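Local coordinates for protein sphingomyelinase-c (Listeria ivanovii, PDB 1ZWX) that belongs to the endonuclease/exonuclease/phosphatase family and has the two-sheet, DNase I-like fold of that family, at residues T226-T231 with A242-L247; Y72-P77 with Q108-E113. One frame throughout, in Å; residues are numbered along the deposited sequence.

Contact 1 (226-231 with 242-247) and contact 2 (72-77 with 108-113) lie on opposite sides of the chain's centre, each about 16 Å from it. Their own centres are 32 Å apart and their nearest atoms about 19 Å apart, so neither touches the other. Along the chain they follow in series, contact 2 closing before contact 1 opens. Contact 1 joins the two loops that flank helix 233-238, and the side chain of Trp227 is about 4 Å from a bound phosphate ion, probably taken up from the crystallisation liquor. Contact 2 sits where strand 74-75, outermost in one six-stranded sheet, meets the start of strand 111-118 of the other.

Contact 1 (T226-T231 with A242-L247); sequences TWDPTT and AAPEYL
With chi1 at 69°, Thr226 places OG1 between its backbone N and carbonyl carbon, turned to Leu247, and CG2 beside the backbone N, over Tyr246. Thr226 OG1 accepts a nearly straight hydrogen bond from Leu247 N at 3.0 Å and has a second partner in the Asp248 carboxylate. The methyl makes a CH-pi contact: Thr226 CG2 is 3.9 Å from the centroid of the Tyr246 ring and only 5° off its normal. Trp227 swings its indole anti to the backbone N (chi1 -171°), which brings the six-membered ring edge-on to 242-247. In the ring plane Trp227 CH2 meets Ala242 CB at 3.7 Å and Trp227 CZ3 meets Ala243 O at 3.5 Å. His291 and Leu235 add further contacts to this indole. The two backbones run nearly antiparallel, joined by a bond from Trp227 N to Glu245 O at 3.0 Å and one from Glu245 N to Trp227 O at 2.7 Å. Asp228 OD1 accepts from both N and OG1 of Thr230 on one face of the carboxylate, and touches Pro244 CG at 3.3 Å. Thus a single antiparallel bridge carries a classic beta bulge, Thr226 and Trp227 both facing Glu245, and an Asx turn at Asp228 follows it.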
loop_
_atom_site.group_PDB
_atom_site.type_symbol
_atom_site.label_atom_id
_atom_site.label_comp_id
_atom_site.label_asym_id
_atom_site.label_seq_id
_atom_site.Cartn_x
_atom_site.Cartn_y
_atom_site.Cartn_z
ATOM N N THR A 226 8.327 8.790 -4.015
ATOM C CA THR A 226 7.794 8.167 -2.813
ATOM C C THR A 226 8.841 7.274 -2.139
ATOM O O THR A 226 8.687 6.909 -0.976
ATOM C CB THR A 226 6.529 7.349 -3.118
ATOM O OG1 THR A 226 6.864 6.174 -3.892
ATOM C CG2 THR A 226 5.504 8.229 -3.871
ATOM N N TRP A 227 9.896 6.932 -2.893
ATOM C CA TRP A 227 10.999 6.110 -2.381
ATOM C C TRP A 227 12.239 6.926 -2.738
ATOM O O TRP A 227 12.647 6.967 -3.904
ATOM C CB TRP A 227 10.978 4.716 -3.027
ATOM C CG TRP A 227 11.944 3.743 -2.408
ATOM C CD1 TRP A 227 11.741 2.950 -1.316
ATOM C CD2 TRP A 227 13.277 3.467 -2.867
ATOM N NE1 TRP A 227 12.878 2.198 -1.055
ATOM C CE2 TRP A 227 13.835 2.508 -1.990
ATOM C CE3 TRP A 227 14.064 3.974 -3.914
ATOM C CZ2 TRP A 227 15.159 2.016 -2.143
ATOM C CZ3 TRP A 227 15.381 3.494 -4.064
ATOM C CH2 TRP A 227 15.907 2.530 -3.181
ATOM N N ASP A 228 12.775 7.629 -1.749
ATOM C CA ASP A 228 13.803 8.652 -1.998
ATOM C C ASP A 228 15.042 8.539 -1.107
ATOM O O ASP A 228 15.064 9.094 -0.006
ATOM C CB ASP A 228 13.210 10.054 -1.834
ATOM C CG ASP A 228 14.004 11.105 -2.571
ATOM O OD1 ASP A 228 15.211 10.899 -2.858
ATOM O OD2 ASP A 228 13.431 12.153 -2.865
ATOM N N PRO A 229 16.087 7.824 -1.578
ATOM C CA PRO A 229 17.348 7.803 -0.795
ATOM C C PRO A 229 18.050 9.174 -0.622
ATOM O O PRO A 229 18.962 9.294 0.210
ATOM C CB PRO A 229 18.241 6.835 -1.589
ATOM C CG PRO A 229 17.294 6.031 -2.450
ATOM C CD PRO A 229 16.182 6.991 -2.792
ATOM N N THR A 230 17.651 10.199 -1.377
ATOM C CA THR A 230 18.271 11.507 -1.192
ATOM C C THR A 230 17.693 12.286 -0.013
ATOM O O THR A 230 18.349 13.191 0.481
ATOM C CB THR A 230 18.323 12.389 -2.493
ATOM O OG1 THR A 230 17.024 12.903 -2.822
ATOM C CG2 THR A 230 18.850 11.628 -3.653
ATOM N N THR A 231 16.489 11.921 0.464
ATOM C CA THR A 231 15.850 12.607 1.594
ATOM C C THR A 231 15.464 11.721 2.792
ATOM O O THR A 231 15.301 12.211 3.913
ATOM C CB THR A 231 14.570 13.384 1.124
ATOM O OG1 THR A 231 13.612 12.458 0.585
ATOM C CG2 THR A 231 14.911 14.428 0.052
ATOM N N ALA A 242 21.122 4.514 -4.505
ATOM C CA ALA A 242 20.057 4.172 -5.469
ATOM C C ALA A 242 19.285 5.417 -5.933
ATOM O O ALA A 242 19.162 6.389 -5.191
ATOM C CB ALA A 242 19.118 3.111 -4.870
ATOM N N ALA A 243 18.807 5.406 -7.174
ATOM C CA ALA A 243 18.037 6.528 -7.695
ATOM C C ALA A 243 16.633 6.593 -7.037
ATOM O O ALA A 243 16.006 5.537 -6.805
ATOM C CB ALA A 243 17.913 6.420 -9.212
ATOM N N PRO A 244 16.152 7.816 -6.719
ATOM C CA PRO A 244 14.793 7.958 -6.174
ATOM C C PRO A 244 13.758 7.396 -7.151
ATOM O O PRO A 244 13.964 7.469 -8.367
ATOM C CB PRO A 244 14.636 9.472 -6.024
ATOM C CG PRO A 244 16.036 10.008 -5.935
ATOM C CD PRO A 244 16.825 9.128 -6.850
ATOM N N GLU A 245 12.678 6.811 -6.635
ATOM C CA GLU A 245 11.622 6.265 -7.485
ATOM C C GLU A 245 10.252 6.744 -7.006
ATOM O O GLU A 245 10.116 7.179 -5.864
ATOM C CB GLU A 245 11.666 4.725 -7.529
ATOM C CG GLU A 245 12.924 4.136 -8.239
ATOM C CD GLU A 245 12.925 2.609 -8.307
ATOM O OE1 GLU A 245 11.972 2.018 -8.880
ATOM O OE2 GLU A 245 13.893 1.983 -7.801
ATOM N N TYR A 246 9.261 6.668 -7.895
ATOM C CA TYR A 246 7.868 7.012 -7.587
ATOM C C TYR A 246 7.044 5.744 -7.802
ATOM O O TYR A 246 6.849 5.315 -8.937
ATOM C CB TYR A 246 7.383 8.170 -8.490
ATOM C CG TYR A 246 6.110 8.821 -7.983
ATOM C CD1 TYR A 246 6.130 10.125 -7.496
ATOM C CD2 TYR A 246 4.906 8.125 -7.963
ATOM C CE1 TYR A 246 4.984 10.733 -7.013
ATOM C CE2 TYR A 246 3.767 8.694 -7.463
ATOM C CZ TYR A 246 3.803 10.016 -7.005
ATOM O OH TYR A 246 2.658 10.619 -6.534
ATOM N N LEU A 247 6.616 5.103 -6.713
ATOM C CA LEU A 247 6.155 3.714 -6.758
ATOM C C LEU A 247 4.775 3.481 -6.129
ATOM O O LEU A 247 4.196 2.392 -6.265
ATOM C CB LEU A 247 7.153 2.832 -5.986
ATOM C CG LEU A 247 8.592 2.763 -6.529
ATOM C CD1 LEU A 247 9.455 1.902 -5.585
ATOM C CD2 LEU A 247 8.601 2.195 -7.956
#

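Contact 2 (Y72-P77 with Q108-E113)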
loop_
_atom_site.group_PDB
_atom_site.type_symbol
_atom_site.label_atom_id
_atom_site.label_comp_id
_atom_site.label_asym_id
_atom_site.label_seq_id
_atom_site.Cartn_x
_atom_site.Cartn_y
_atom_site.Cartn_z
ATOM N N TYR A 72 -10.166 4.163 13.062
ATOM C CA TYR A 72 -10.584 3.287 11.977
ATOM C C TYR A 72 -10.986 1.917 12.505
ATOM O O TYR A 72 -10.233 0.958 12.342
ATOM C CB TYR A 72 -9.466 3.159 10.905
ATOM C CG TYR A 72 -8.977 4.500 10.419
ATOM C CD1 TYR A 72 -9.766 5.287 9.568
ATOM C CD2 TYR A 72 -7.746 5.012 10.841
ATOM C CE1 TYR A 72 -9.344 6.523 9.149
ATOM C CE2 TYR A 72 -7.315 6.261 10.431
ATOM C CZ TYR A 72 -8.135 7.011 9.578
ATOM O OH TYR A 72 -7.735 8.240 9.147
ATOM N N PRO A 73 -12.188 1.801 13.132
ATOM C CA PRO A 73 -12.598 0.533 13.741
ATOM C C PRO A 73 -12.929 -0.613 12.803
ATOM O O PRO A 73 -13.003 -1.754 13.259
ATOM C CB PRO A 73 -13.878 0.900 14.538
ATOM C CG PRO A 73 -14.300 2.202 14.027
ATOM C CD PRO A 73 -13.181 2.884 13.365
ATOM N N HIS A 74 -13.172 -0.349 11.522
ATOM C CA HIS A 74 -13.552 -1.427 10.636
ATOM C C HIS A 74 -12.309 -1.727 9.801
ATOM O O HIS A 74 -11.800 -0.811 9.143
ATOM C CB HIS A 74 -14.714 -1.007 9.742
ATOM C CG HIS A 74 -15.840 -0.383 10.515
ATOM N ND1 HIS A 74 -16.726 -1.130 11.269
ATOM C CD2 HIS A 74 -16.162 0.915 10.724
ATOM C CE1 HIS A 74 -17.590 -0.315 11.857
ATOM N NE2 HIS A 74 -17.265 0.930 11.551
ATOM N N GLN A 75 -11.851 -2.975 9.906
ATOM C CA GLN A 75 -10.519 -3.386 9.449
ATOM C C GLN A 75 -10.560 -4.749 8.798
ATOM O O GLN A 75 -11.360 -5.628 9.168
ATOM C CB GLN A 75 -9.517 -3.462 10.626
ATOM C CG GLN A 75 -9.405 -2.183 11.438
ATOM C CD GLN A 75 -8.186 -2.130 12.356
ATOM O OE1 GLN A 75 -7.537 -3.148 12.587
ATOM N NE2 GLN A 75 -7.879 -0.938 12.879
ATOM N N THR A 76 -9.658 -4.944 7.836
ATOM C CA THR A 76 -9.412 -6.286 7.352
ATOM C C THR A 76 -8.239 -6.874 8.164
ATOM O O THR A 76 -7.480 -6.112 8.770
ATOM C CB THR A 76 -8.975 -6.274 5.836
ATOM O OG1 THR A 76 -7.664 -5.720 5.755
ATOM C CG2 THR A 76 -9.946 -5.439 4.955
ATOM N N PRO A 77 -8.083 -8.212 8.159
ATOM C CA PRO A 77 -6.816 -8.825 8.605
ATOM C C PRO A 77 -5.686 -8.401 7.631
ATOM O O PRO A 77 -5.963 -7.809 6.570
ATOM C CB PRO A 77 -7.075 -10.316 8.476
ATOM C CG PRO A 77 -8.520 -10.481 8.330
ATOM C CD PRO A 77 -9.071 -9.214 7.746
ATOM N N GLN A 108 -12.981 4.193 8.624
ATOM C CA GLN A 108 -13.961 4.700 9.594
ATOM C C GLN A 108 -15.393 4.272 9.288
ATOM O O GLN A 108 -16.274 4.472 10.141
ATOM C CB GLN A 108 -13.868 6.205 9.766
ATOM C CG GLN A 108 -14.134 7.007 8.568
ATOM C CD GLN A 108 -14.288 8.476 8.901
ATOM O OE1 GLN A 108 -13.518 9.308 8.424
ATOM N NE2 GLN A 108 -15.299 8.809 9.728
ATOM N N TRP A 109 -15.607 3.671 8.103
ATOM C CA TRP A 109 -16.943 3.246 7.615
ATOM C C TRP A 109 -17.130 1.758 7.630
ATOM O O TRP A 109 -16.177 0.992 7.453
ATOM C CB TRP A 109 -17.220 3.814 6.199
ATOM C CG TRP A 109 -16.969 5.254 6.166
ATOM C CD1 TRP A 109 -15.872 5.884 5.643
ATOM C CD2 TRP A 109 -17.787 6.281 6.737
ATOM N NE1 TRP A 109 -15.950 7.225 5.861
ATOM C CE2 TRP A 109 -17.118 7.501 6.532
ATOM C CE3 TRP A 109 -19.027 6.280 7.419
ATOM C CZ2 TRP A 109 -17.642 8.725 6.947
ATOM C CZ3 TRP A 109 -19.549 7.499 7.839
ATOM C CH2 TRP A 109 -18.868 8.703 7.602
ATOM N N PRO A 110 -18.363 1.309 7.850
ATOM C CA PRO A 110 -18.569 -0.103 7.901
ATOM C C PRO A 110 -18.179 -0.823 6.591
ATOM O O PRO A 110 -18.462 -0.331 5.486
ATOM C CB PRO A 110 -20.065 -0.241 8.169
ATOM C CG PRO A 110 -20.647 1.046 7.831
ATOM C CD PRO A 110 -19.618 2.072 8.092
ATOM N N ILE A 111 -17.550 -1.976 6.763
ATOM C CA ILE A 111 -17.148 -2.849 5.670
ATOM C C ILE A 111 -18.226 -3.927 5.478
ATOM O O ILE A 111 -18.392 -4.791 6.316
ATOM C CB ILE A 111 -15.754 -3.497 5.959
ATOM C CG1 ILE A 111 -14.663 -2.430 6.055
ATOM C CG2 ILE A 111 -15.417 -4.598 4.913
ATOM C CD1 ILE A 111 -13.271 -2.971 6.580
ATOM N N VAL A 112 -18.970 -3.883 4.367
ATOM C CA VAL A 112 -20.028 -4.916 4.118
ATOM C C VAL A 112 -19.539 -6.141 3.365
ATOM O O VAL A 112 -20.214 -7.190 3.309
ATOM C CB VAL A 112 -21.245 -4.289 3.396
ATOM C CG1 VAL A 112 -21.862 -3.187 4.289
ATOM C CG2 VAL A 112 -20.819 -3.674 2.032
ATOM N N GLU A 113 -18.346 -6.007 2.767
ATOM C CA GLU A 113 -17.704 -7.111 2.079
ATOM C C GLU A 113 -16.186 -6.948 2.150
ATOM O O GLU A 113 -15.664 -5.844 1.972
ATOM C CB GLU A 113 -18.124 -7.133 0.608
ATOM C CG GLU A 113 -18.007 -8.518 0.026
ATOM C CD GLU A 113 -18.441 -8.577 -1.435
ATOM O OE1 GLU A 113 -19.321 -7.778 -1.861
ATOM O OE2 GLU A 113 -17.894 -9.440 -2.145
#
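His74 lays one face of its imidazole over Pro110, and the close-packed part of the contact centres on this ring. Pro110 CA is 3.8 Å from the centroid of the His74 ring and 8° off the normal, the geometry of a CH-pi contact over the middle of the ring. CG lies anti to the carbonyl carbon of His74 (chi1 -49°), and the ring reaches over the 109-110 peptide, with His74 CD2 at 3.3 Å from Trp109 O. The carbonyl oxygen of Gln108 comes up to the ring edge, Gln108 O being 3.6 Å from His74 CD2. Next to the ring, Ile111 extends its chain (chi2 170°) until Ile111 CD1 touches the backbone of 74-75, 3.6 Å from both His74 C and Gln75 N. Ile111 CG1 packs against His74 CB at 4.0 Å. The buried Tyr72 ring joins this packing by its edge, Tyr72 CD1 standing 3.5 Å from Gln108 N in the ring plane, while its hydroxyl is bonded to Met44 and Asn47.

The solvent side is looser. Pro73, an exposed residue, approaches no nearer than 4.3 Å, from Pro73 CD to Gln108 CA. Pro110, whose CA lies over the His74 ring, is otherwise an exposed residue.

Backbone bonding is directed elsewhere: His74 pairs with Ser107 and Thr76 with Val105 in one sheet, whereas Pro110 pairs with Met139 of strand 132-140 in the other. With no hydrogen bond between 72-77 and 108-113, the edge strand 74-75 and the start of strand 111-118 meet through packing alone: a CH-pi contact of Pro110 CA with the His74 ring and van der Waals contacts of Ile111 CD1, which depend on close fit rather than on charge or directed bonds.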